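Long-range contacts in 4-alpha-glucanotransferase (Aquifex aeolicus, PDB 1TZ7), which belongs to the amylomaltase (4-alpha-glucanotransferase) family of enzymes and is built round a barrel of eight parallel strands: residues 407-412 against 435-440; 459-464 against 481-486; 312-317 against 330-335; 229-234 against 274-279. All blocks are in the same frame, centred on the assembly; numbering follows the deposited sequence.

Contact 1 of 4, residues 407-412 against 435-440; sequences PPIRGW and EKVNEE
Ile409 and Arg410, in the opening turn of helix 409-414, meet the start of helix 437-447, so the contact joins two helix N-terminal ends; Pro408 is the N-cap of the first. Ile409 lays its beta-branched side against the partner helix. Its CB sits 3.3 Å from Asn438 OD1, and its CG2, held anti to the backbone N while CG1 lies beside that nitrogen (chi1 -75°), reaches Val437 CG1 at 3.7 Å. Arg410 is used at both its ends. Near the backbone, its CB lies 3.6 Å from Asn438 ND2, and a water bridges the two residues, accepting from Arg410 N at 3.0 Å and from Asn438 ND2 at 2.8 Å. The same ND2 also donates to Asn462 OD1. Further out, the extended chain carries the guanidinium past Glu435, whose CB covers one face at 3.6 Å from Arg410 NH2. This is not an ion pair: Glu435 OE1 stays 5.2 Å from Arg410 NH2. The charge is met instead by Glu434, which forms a salt bridge with NH2, while NH1 donates to Asn462 O. Two residues on, Trp412 packs on Leu441 of helix 437-447 and its NE1 is hydrogen-bonded to Tyr382 OH; the carbonyl O of Ile409 lies at the edge of its indole, in the ring plane.

Contact 2 of 4, residues 459-464 against 481-486; sequences DLLNLG and WRIKED
Leu461 directs its CB toward 481-486, and that CB is 4.0 Å from Glu485 OE2. Of its two methyls, CD2 lies 3.7 Å from Glu485 OE1, while CD1 sits between three groups: Trp481 CZ2 at the indole edge and Glu485 OE2, each 4.1 Å from it, and Ile483 CG1 at 4.3 Å. Leu463 divides more cleanly. Its CD1 touches Trp481 CZ2 at 3.6 Å, the two side chains crossing at about a right angle, and its CD2 lies 3.9 Å from Glu485 OE2. The glutamate, extended beyond CG, runs back past both leucines in the opposite direction. Between the leucines a Schellman motif ends helix 457-460: Asn462, with positive phi, turns the chain and directs its CB away from 481-486, its amide held by Asn438 and by Glu435 O. No hydrogen bond crosses between the segments. Helix 457-460 follows directly on barrel strand 452-456, and Trp481 also packs on its Met457 and Gln458; Ile483 leans on Met457 and on Leu28, just beyond strand 23-27, and pairs through its backbone with Ser32.

Contact 3 of 4, residues 312-317 against 330-335; sequences EAYWEV and VKAPGK
Glu312 and Lys331 run alongside each other and close a salt bridge of 2.8 Å between Glu312 OE1 and Lys331 NZ. The lysine comes in on the syn lone pair of OE1; a bend at chi2 (-86°) swings the carboxylate round to it, although the side chain of Glu312 starts out away from the partner segment. OE2 is taken by Arg309. Glu312 O accepts from Ala332 N at 3.0 Å, the donor standing well above the carbonyl plane, 56° out of it. Tyr314 and Val330 form the hydrogen-bonded pair of an antiparallel beta hairpin, strands 313-318 and 328-331, at the margin of a four-stranded sheet: Tyr314 N gives to Val330 O and Val330 N to Tyr314 O, both at 2.9 Å. Ala313 and Lys331 make the adjacent non-hydrogen-bonded pair, where Ala313 CA lies 3.2 Å from Val330 O, a CA-H...O contact. On the sheet face bearing Tyr314 and Val330, Val330 CB rides over the tyrosine ring in a CH-pi contact, 4.0 Å from its centroid, with Ala332 CB at the ring edge. Tyr314 OH donates to Glu316 OE1 at 3.0 Å, from the anti side and tilted out of the carboxylate plane, and Lys246 NZ donates to that hydroxyl and forms a salt bridge with OE1; Glu316 OE2 is paired with Arg328.

Contact 4 of 4, residues 229-234 against 274-279; sequences MYPSYS and PVYNWE
Tyr276 is the hub here: its OH donates to Met229 O at 2.6 Å, coming in the carbonyl plane, and three side chains of the 229-234 loop gather round it. Tyr230 CD2 lies over one face, and Tyr230 CE2 approaches Tyr276 CD1 to 3.6 Å, the two planes tilted 39° apart. Met229 SD comes to the ring edge, 4.0 Å from Tyr276 CE1, a Met-aromatic contact. Pro231 CD comes to 3.5 Å from Tyr276 OH. Further along the loop, Tyr233 CB rests against Pro274 CD at 3.8 Å. In the next shell, Met229 chi1 (170°) sets CG over the centre of the Tyr230 ring, and bends at chi2 and chi3 direct the sulfur and terminal methyl. A water at that ring's edge joins Tyr230 OH, 2.9 Å away, to Tyr276 N at 3.0 Å. Beyond these, Phe245 and His281 meet the Tyr276 ring, and Tyr233 OH bonds to Leu251 O. The loop follows barrel strand 222-227; its partner starts at the last residue of strand 269-274, so a barrel loop packs on the exit from the antiparallel sheet. Hydrogen bonds place the hydroxyl ends of Tyr230 and Tyr276, while packing on faces and edges probably limits ring rotation.

The four contacts fall into two pairs. Contacts 1 and 2 have centres 12 Å apart and meet at the end of helix 457-460: Asp459 OD1 probably accepts from Ile409 N. Contacts 3 and 4, also 12 Å apart, meet where Tyr314 packs on Tyr230 and Val275, beside the antiparallel sheet. Between the pairs, centres lie 35 to 38 Å apart and nothing touches. Contacts 1, 2 and 4 are mostly buried, though contact 2 has Glu485 at an exposed rim; contact 3 is partly buried, with Lys331 exposed. The hairpin relies on strand bonding and charge, contact 4 on aromatic rings with a single direct bond, contact 1 on a water bridge, Ile409-Val437 packing and Glu435 over a guanidinium, and contact 2 on leucine methyls against indole, isoleucine and carboxylate.

Contact 1 of 4, residues 407-412 against 435-440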
# COMPACT_ATOMS: atom_id res chain seq x y z
N PRO A 407 -4.86 -7.04 14.30
CA PRO A 407 -5.62 -8.29 14.28
C PRO A 407 -7.03 -8.01 13.78
O PRO A 407 -7.56 -6.94 14.05
CB PRO A 407 -5.63 -8.74 15.76
CG PRO A 407 -5.20 -7.55 16.56
CD PRO A 407 -4.49 -6.62 15.66
N PRO A 408 -7.62 -8.94 13.03
CA PRO A 408 -9.03 -8.83 12.69
C PRO A 408 -9.88 -8.76 13.95
O PRO A 408 -9.47 -9.27 14.99
CB PRO A 408 -9.31 -10.13 11.91
CG PRO A 408 -7.97 -10.56 11.40
CD PRO A 408 -7.00 -10.15 12.46
N ILE A 409 -11.04 -8.12 13.85
CA ILE A 409 -11.88 -7.84 15.02
C ILE A 409 -12.10 -9.07 15.91
O ILE A 409 -12.08 -8.96 17.14
CB ILE A 409 -13.25 -7.28 14.55
CG1 ILE A 409 -13.10 -5.82 14.10
CG2 ILE A 409 -14.31 -7.39 15.67
CD1 ILE A 409 -12.60 -4.87 15.21
N ARG A 410 -12.30 -10.24 15.30
CA ARG A 410 -12.62 -11.45 16.06
C ARG A 410 -11.44 -11.90 16.91
O ARG A 410 -11.62 -12.37 18.03
CB ARG A 410 -13.06 -12.58 15.13
CG ARG A 410 -13.58 -13.84 15.86
CD ARG A 410 -14.22 -14.87 14.94
NE ARG A 410 -14.89 -15.94 15.68
CZ ARG A 410 -15.57 -16.94 15.12
NH1 ARG A 410 -15.66 -17.02 13.80
NH2 ARG A 410 -16.15 -17.86 15.88
N GLY A 411 -10.22 -11.76 16.37
CA GLY A 411 -9.01 -12.11 17.10
C GLY A 411 -8.64 -11.07 18.14
O GLY A 411 -8.12 -11.39 19.20
N TRP A 412 -8.90 -9.81 17.82
CA TRP A 412 -8.75 -8.71 18.76
C TRP A 412 -9.66 -8.92 19.97
O TRP A 412 -9.24 -8.72 21.12
CB TRP A 412 -9.06 -7.38 18.05
CG TRP A 412 -9.41 -6.25 18.96
CD1 TRP A 412 -8.55 -5.43 19.64
CD2 TRP A 412 -10.73 -5.78 19.28
NE1 TRP A 412 -9.24 -4.49 20.36
CE2 TRP A 412 -10.59 -4.68 20.16
CE3 TRP A 412 -12.03 -6.18 18.92
CZ2 TRP A 412 -11.69 -3.99 20.68
CZ3 TRP A 412 -13.11 -5.48 19.43
CH2 TRP A 412 -12.93 -4.40 20.30
N GLU A 435 -18.54 -14.63 18.45
CA GLU A 435 -18.73 -14.85 17.01
C GLU A 435 -19.67 -13.80 16.37
O GLU A 435 -19.74 -13.69 15.16
CB GLU A 435 -19.27 -16.27 16.74
CG GLU A 435 -20.74 -16.47 17.12
CD GLU A 435 -20.91 -17.19 18.44
OE1 GLU A 435 -20.02 -17.08 19.31
OE2 GLU A 435 -21.95 -17.87 18.62
N LYS A 436 -20.38 -13.04 17.21
CA LYS A 436 -21.31 -12.01 16.73
C LYS A 436 -20.70 -10.60 16.76
O LYS A 436 -21.32 -9.64 16.32
CB LYS A 436 -22.60 -12.02 17.56
CG LYS A 436 -23.50 -13.21 17.29
CD LYS A 436 -24.27 -13.06 15.99
CE LYS A 436 -25.43 -14.05 15.90
NZ LYS A 436 -26.68 -13.51 16.49
N VAL A 437 -19.47 -10.49 17.28
CA VAL A 437 -18.83 -9.19 17.50
C VAL A 437 -18.58 -8.46 16.18
O VAL A 437 -18.80 -7.26 16.08
CB VAL A 437 -17.49 -9.33 18.26
CG1 VAL A 437 -16.76 -7.97 18.32
CG2 VAL A 437 -17.73 -9.86 19.66
N ASN A 438 -18.11 -9.20 15.17
CA ASN A 438 -17.83 -8.61 13.86
C ASN A 438 -19.04 -7.91 13.29
O ASN A 438 -18.95 -6.79 12.83
CB ASN A 438 -17.35 -9.69 12.88
CG ASN A 438 -15.85 -9.69 12.69
OD1 ASN A 438 -15.25 -8.66 12.39
ND2 ASN A 438 -15.24 -10.84 12.87
N GLU A 439 -20.18 -8.58 13.33
CA GLU A 439 -21.42 -8.02 12.80
C GLU A 439 -21.80 -6.74 13.54
O GLU A 439 -22.20 -5.75 12.93
CB GLU A 439 -22.55 -9.04 12.92
CG GLU A 439 -23.85 -8.61 12.28
CD GLU A 439 -24.99 -9.57 12.55
OE1 GLU A 439 -26.15 -9.13 12.57
OE2 GLU A 439 -24.72 -10.78 12.74
N GLU A 440 -21.68 -6.77 14.87
CA GLU A 440 -22.09 -5.63 15.70
C GLU A 440 -21.23 -4.41 15.42
O GLU A 440 -21.73 -3.27 15.39
CB GLU A 440 -22.00 -5.99 17.19
CG GLU A 440 -23.32 -5.91 17.94
CD GLU A 440 -24.42 -6.69 17.25
OE1 GLU A 440 -25.27 -6.06 16.58
OE2 GLU A 440 -24.44 -7.93 17.39
O HOH W 1 -12.53 -10.51 12.36

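Contact 2 of 4, residues 459-464 against 481-486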
# COMPACT_ATOMS: atom_id res chain seq x y z
N ASP A 459 -12.67 -9.37 8.53
CA ASP A 459 -13.81 -9.10 9.41
C ASP A 459 -15.12 -9.54 8.76
O ASP A 459 -16.00 -10.11 9.42
CB ASP A 459 -13.88 -7.61 9.76
CG ASP A 459 -12.69 -7.15 10.59
OD1 ASP A 459 -12.03 -8.00 11.22
OD2 ASP A 459 -12.35 -5.95 10.67
N LEU A 460 -15.25 -9.28 7.46
CA LEU A 460 -16.40 -9.76 6.69
C LEU A 460 -16.52 -11.28 6.79
O LEU A 460 -17.62 -11.82 6.85
CB LEU A 460 -16.26 -9.34 5.23
CG LEU A 460 -17.53 -8.91 4.48
CD1 LEU A 460 -17.29 -8.94 2.98
CD2 LEU A 460 -18.72 -9.78 4.84
N LEU A 461 -15.37 -11.96 6.81
CA LEU A 461 -15.33 -13.42 6.82
C LEU A 461 -15.29 -13.97 8.25
O LEU A 461 -15.25 -15.19 8.45
CB LEU A 461 -14.12 -13.92 6.03
CG LEU A 461 -14.11 -13.54 4.54
CD1 LEU A 461 -12.81 -13.96 3.88
CD2 LEU A 461 -15.30 -14.16 3.82
N ASN A 462 -15.30 -13.07 9.23
CA ASN A 462 -15.34 -13.47 10.65
C ASN A 462 -14.13 -14.35 11.04
O ASN A 462 -14.29 -15.41 11.67
CB ASN A 462 -16.67 -14.20 10.97
CG ASN A 462 -17.13 -13.98 12.40
OD1 ASN A 462 -16.61 -13.11 13.11
ND2 ASN A 462 -18.11 -14.76 12.83
N LEU A 463 -12.93 -13.90 10.68
CA LEU A 463 -11.71 -14.66 10.92
C LEU A 463 -10.94 -14.09 12.11
O LEU A 463 -11.08 -12.91 12.44
CB LEU A 463 -10.82 -14.64 9.67
CG LEU A 463 -11.43 -15.26 8.41
CD1 LEU A 463 -10.50 -15.05 7.23
CD2 LEU A 463 -11.70 -16.76 8.62
N GLY A 464 -10.11 -14.93 12.73
CA GLY A 464 -9.42 -14.56 13.96
C GLY A 464 -7.98 -14.12 13.74
O GLY A 464 -7.62 -13.64 12.66
N TRP A 481 -1.56 -13.67 4.30
CA TRP A 481 -2.95 -14.13 4.38
C TRP A 481 -3.64 -14.07 3.03
O TRP A 481 -3.52 -13.08 2.31
CB TRP A 481 -3.77 -13.33 5.38
CG TRP A 481 -5.22 -13.77 5.38
CD1 TRP A 481 -5.73 -14.92 5.93
CD2 TRP A 481 -6.32 -13.11 4.76
NE1 TRP A 481 -7.08 -14.99 5.71
CE2 TRP A 481 -7.47 -13.89 4.99
CE3 TRP A 481 -6.46 -11.91 4.03
CZ2 TRP A 481 -8.74 -13.52 4.53
CZ3 TRP A 481 -7.72 -11.56 3.58
CH2 TRP A 481 -8.84 -12.36 3.82
N ARG A 482 -4.37 -15.12 2.70
CA ARG A 482 -5.21 -15.14 1.51
C ARG A 482 -6.60 -15.66 1.83
O ARG A 482 -6.77 -16.47 2.76
CB ARG A 482 -4.58 -16.02 0.42
CG ARG A 482 -3.21 -15.57 -0.04
CD ARG A 482 -2.94 -15.83 -1.51
NE ARG A 482 -2.87 -17.26 -1.82
CZ ARG A 482 -3.24 -17.80 -2.97
NH1 ARG A 482 -3.14 -19.11 -3.15
NH2 ARG A 482 -3.72 -17.04 -3.96
N ILE A 483 -7.58 -15.22 1.07
CA ILE A 483 -8.90 -15.83 1.06
C ILE A 483 -8.78 -17.29 0.66
O ILE A 483 -8.15 -17.61 -0.35
CB ILE A 483 -9.83 -15.08 0.07
CG1 ILE A 483 -10.07 -13.64 0.54
CG2 ILE A 483 -11.16 -15.81 -0.08
CD1 ILE A 483 -10.54 -12.70 -0.57
N LYS A 484 -9.40 -18.18 1.45
CA LYS A 484 -9.40 -19.62 1.17
C LYS A 484 -10.83 -20.16 0.96
O LYS A 484 -11.01 -21.32 0.60
CB LYS A 484 -8.74 -20.39 2.32
CG LYS A 484 -7.28 -20.04 2.56
CD LYS A 484 -6.77 -20.62 3.88
CE LYS A 484 -5.64 -19.78 4.47
NZ LYS A 484 -6.12 -18.47 4.99
N GLU A 485 -11.83 -19.31 1.20
CA GLU A 485 -13.24 -19.74 1.19
C GLU A 485 -14.03 -18.98 0.12
O GLU A 485 -13.54 -18.00 -0.43
CB GLU A 485 -13.87 -19.52 2.57
CG GLU A 485 -14.07 -18.05 2.94
CD GLU A 485 -14.36 -17.84 4.42
OE1 GLU A 485 -15.55 -17.71 4.79
OE2 GLU A 485 -13.39 -17.80 5.22
N ASP A 486 -15.25 -19.44 -0.15
CA ASP A 486 -16.15 -18.73 -1.06
C ASP A 486 -16.79 -17.54 -0.36
O ASP A 486 -17.81 -17.67 0.32
CB ASP A 486 -17.25 -19.68 -1.58
CG ASP A 486 -18.17 -19.01 -2.62
OD1 ASP A 486 -17.91 -17.85 -3.01
OD2 ASP A 486 -19.17 -19.58 -3.09

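Contact 3 of 4, residues 312-317 against 330-335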
# COMPACT_ATOMS: atom_id res chain seq x y z
N GLU A 312 4.18 17.01 8.99
CA GLU A 312 4.30 18.09 9.98
C GLU A 312 5.65 18.01 10.70
O GLU A 312 6.34 19.02 10.83
CB GLU A 312 3.16 17.99 11.01
CG GLU A 312 3.06 19.20 11.94
CD GLU A 312 3.96 19.07 13.17
OE1 GLU A 312 4.51 20.11 13.62
OE2 GLU A 312 4.13 17.95 13.68
N ALA A 313 6.00 16.82 11.16
CA ALA A 313 7.30 16.58 11.78
C ALA A 313 7.62 15.08 11.77
O ALA A 313 6.72 14.26 11.93
CB ALA A 313 7.32 17.11 13.22
N TYR A 314 8.89 14.75 11.58
CA TYR A 314 9.30 13.35 11.47
C TYR A 314 10.40 13.01 12.46
O TYR A 314 11.22 13.86 12.82
CB TYR A 314 9.75 13.03 10.04
CG TYR A 314 11.01 13.74 9.62
CD1 TYR A 314 12.25 13.13 9.73
CD2 TYR A 314 10.96 15.03 9.09
CE1 TYR A 314 13.41 13.77 9.34
CE2 TYR A 314 12.11 15.69 8.69
CZ TYR A 314 13.34 15.05 8.82
OH TYR A 314 14.49 15.69 8.43
N TRP A 315 10.42 11.76 12.90
CA TRP A 315 11.41 11.29 13.84
C TRP A 315 12.71 10.93 13.11
O TRP A 315 12.72 10.12 12.18
CB TRP A 315 10.87 10.07 14.60
CG TRP A 315 11.74 9.63 15.75
CD1 TRP A 315 12.48 8.49 15.83
CD2 TRP A 315 11.93 10.32 17.00
NE1 TRP A 315 13.13 8.43 17.04
CE2 TRP A 315 12.81 9.54 17.77
CE3 TRP A 315 11.46 11.52 17.53
CZ2 TRP A 315 13.22 9.92 19.05
CZ3 TRP A 315 11.87 11.90 18.81
CH2 TRP A 315 12.74 11.10 19.55
N GLU A 316 13.80 11.56 13.53
CA GLU A 316 15.08 11.45 12.85
C GLU A 316 16.16 10.94 13.83
O GLU A 316 16.43 11.58 14.84
CB GLU A 316 15.49 12.82 12.32
CG GLU A 316 16.80 12.85 11.57
CD GLU A 316 17.18 14.24 11.12
OE1 GLU A 316 16.76 14.65 10.01
OE2 GLU A 316 17.89 14.93 11.87
N VAL A 317 16.76 9.79 13.53
CA VAL A 317 17.80 9.20 14.40
C VAL A 317 19.14 9.00 13.63
O VAL A 317 19.14 8.59 12.48
CB VAL A 317 17.33 7.83 15.02
CG1 VAL A 317 15.80 7.78 15.12
CG2 VAL A 317 17.85 6.65 14.21
N VAL A 330 11.85 16.52 13.90
CA VAL A 330 12.29 17.56 12.97
C VAL A 330 11.11 18.03 12.12
O VAL A 330 10.45 17.22 11.46
CB VAL A 330 13.40 17.04 12.04
CG1 VAL A 330 13.87 18.15 11.10
CG2 VAL A 330 14.57 16.49 12.86
N LYS A 331 10.86 19.33 12.12
CA LYS A 331 9.72 19.90 11.40
C LYS A 331 9.91 19.75 9.89
O LYS A 331 10.99 19.99 9.37
CB LYS A 331 9.55 21.39 11.75
CG LYS A 331 9.18 21.64 13.23
CD LYS A 331 7.72 21.32 13.51
CE LYS A 331 7.35 21.58 14.97
NZ LYS A 331 6.48 20.51 15.54
N ALA A 332 8.84 19.33 9.21
CA ALA A 332 8.81 19.28 7.75
C ALA A 332 7.81 20.32 7.22
O ALA A 332 6.92 20.75 7.94
CB ALA A 332 8.41 17.87 7.29
N PRO A 333 7.96 20.72 5.96
CA PRO A 333 7.18 21.83 5.40
C PRO A 333 5.82 21.38 4.83
O PRO A 333 5.57 21.56 3.64
CB PRO A 333 8.08 22.35 4.29
CG PRO A 333 8.80 21.12 3.78
CD PRO A 333 8.88 20.15 4.96
N GLY A 334 4.98 20.81 5.68
CA GLY A 334 3.73 20.22 5.24
C GLY A 334 2.76 21.26 4.68
O GLY A 334 2.08 21.00 3.69
N LYS A 335 2.71 22.42 5.32
CA LYS A 335 1.82 23.50 4.88
C LYS A 335 2.15 23.92 3.44
O LYS A 335 1.26 24.08 2.61
CB LYS A 335 1.92 24.70 5.82
CG LYS A 335 0.91 24.67 6.99
CD LYS A 335 1.59 24.40 8.33
CE LYS A 335 2.11 25.68 8.96
NZ LYS A 335 1.04 26.41 9.70

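Contact 4 of 4, residues 229-234 against 274-279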
# COMPACT_ATOMS: atom_id res chain seq x y z
N MET A 229 5.39 6.62 3.13
CA MET A 229 6.06 7.89 3.36
C MET A 229 7.42 7.89 2.68
O MET A 229 7.79 8.84 2.00
CB MET A 229 6.23 8.15 4.85
CG MET A 229 7.13 9.35 5.20
SD MET A 229 6.58 10.93 4.50
CE MET A 229 5.14 11.25 5.51
N TYR A 230 8.15 6.79 2.87
CA TYR A 230 9.58 6.71 2.55
C TYR A 230 9.84 5.55 1.58
O TYR A 230 9.17 4.52 1.65
CB TYR A 230 10.38 6.43 3.82
CG TYR A 230 10.45 7.57 4.82
CD1 TYR A 230 9.97 7.42 6.12
CD2 TYR A 230 11.03 8.79 4.47
CE1 TYR A 230 10.04 8.45 7.04
CE2 TYR A 230 11.10 9.83 5.39
CZ TYR A 230 10.61 9.65 6.67
OH TYR A 230 10.69 10.67 7.58
N PRO A 231 10.83 5.70 0.71
CA PRO A 231 11.40 4.56 -0.01
C PRO A 231 12.38 3.83 0.88
O PRO A 231 12.79 4.38 1.91
CB PRO A 231 12.13 5.21 -1.18
CG PRO A 231 12.56 6.53 -0.65
CD PRO A 231 11.49 6.96 0.35
N SER A 232 12.77 2.62 0.50
CA SER A 232 13.90 1.96 1.14
C SER A 232 15.21 2.58 0.66
O SER A 232 15.26 3.16 -0.43
CB SER A 232 13.88 0.45 0.84
OG SER A 232 14.07 0.20 -0.54
N TYR A 233 16.25 2.47 1.46
CA TYR A 233 17.57 2.96 1.06
C TYR A 233 18.02 2.24 -0.20
O TYR A 233 18.65 2.84 -1.08
CB TYR A 233 18.59 2.74 2.17
CG TYR A 233 19.98 3.18 1.80
CD1 TYR A 233 21.04 2.28 1.80
CD2 TYR A 233 20.24 4.50 1.45
CE1 TYR A 233 22.32 2.69 1.46
CE2 TYR A 233 21.51 4.91 1.10
CZ TYR A 233 22.55 4.01 1.11
OH TYR A 233 23.81 4.41 0.77
N SER A 234 17.71 0.95 -0.29
CA SER A 234 18.02 0.15 -1.47
C SER A 234 16.90 0.26 -2.50
O SER A 234 16.12 -0.69 -2.71
CB SER A 234 18.21 -1.32 -1.07
OG SER A 234 19.26 -1.45 -0.13
N PRO A 274 16.21 6.07 4.82
CA PRO A 274 16.83 7.40 4.89
C PRO A 274 15.74 8.46 4.97
O PRO A 274 14.71 8.31 4.34
CB PRO A 274 17.60 7.50 3.58
CG PRO A 274 16.86 6.60 2.64
CD PRO A 274 16.31 5.48 3.48
N VAL A 275 15.97 9.52 5.74
CA VAL A 275 14.98 10.58 5.88
C VAL A 275 15.13 11.58 4.75
O VAL A 275 16.19 11.66 4.12
CB VAL A 275 15.09 11.32 7.24
CG1 VAL A 275 14.92 10.34 8.39
CG2 VAL A 275 16.42 12.06 7.35
N TYR A 276 14.08 12.33 4.48
CA TYR A 276 14.10 13.34 3.45
C TYR A 276 14.90 14.56 3.91
O TYR A 276 14.81 14.98 5.06
CB TYR A 276 12.66 13.78 3.11
CG TYR A 276 11.84 12.72 2.37
CD1 TYR A 276 10.58 12.36 2.82
CD2 TYR A 276 12.33 12.10 1.22
CE1 TYR A 276 9.82 11.40 2.16
CE2 TYR A 276 11.58 11.14 0.54
CZ TYR A 276 10.32 10.80 1.02
OH TYR A 276 9.56 9.85 0.36
N ASN A 277 15.70 15.10 3.00
CA ASN A 277 16.19 16.47 3.13
C ASN A 277 15.13 17.44 2.60
O ASN A 277 15.17 17.84 1.44
CB ASN A 277 17.49 16.64 2.35
CG ASN A 277 18.16 17.96 2.64
OD1 ASN A 277 18.66 18.19 3.73
ND2 ASN A 277 18.18 18.84 1.67
N TRP A 278 14.20 17.83 3.47
CA TRP A 278 12.99 18.53 3.04
C TRP A 278 13.29 19.92 2.48
O TRP A 278 12.53 20.44 1.66
CB TRP A 278 12.00 18.64 4.20
CG TRP A 278 11.10 17.45 4.30
CD1 TRP A 278 11.15 16.46 5.23
CD2 TRP A 278 10.00 17.13 3.44
NE1 TRP A 278 10.16 15.54 5.00
CE2 TRP A 278 9.44 15.93 3.91
CE3 TRP A 278 9.44 17.74 2.32
CZ2 TRP A 278 8.34 15.32 3.29
CZ3 TRP A 278 8.33 17.13 1.71
CH2 TRP A 278 7.80 15.95 2.20
N GLU A 279 14.40 20.51 2.90
CA GLU A 279 14.77 21.82 2.40
C GLU A 279 15.13 21.75 0.90
O GLU A 279 14.94 22.72 0.17
CB GLU A 279 15.93 22.41 3.23
CG GLU A 279 17.31 22.27 2.61
CD GLU A 279 18.40 22.88 3.47
OE1 GLU A 279 18.46 22.56 4.68
OE2 GLU A 279 19.20 23.69 2.95
O HOH W 2 11.91 12.97 6.42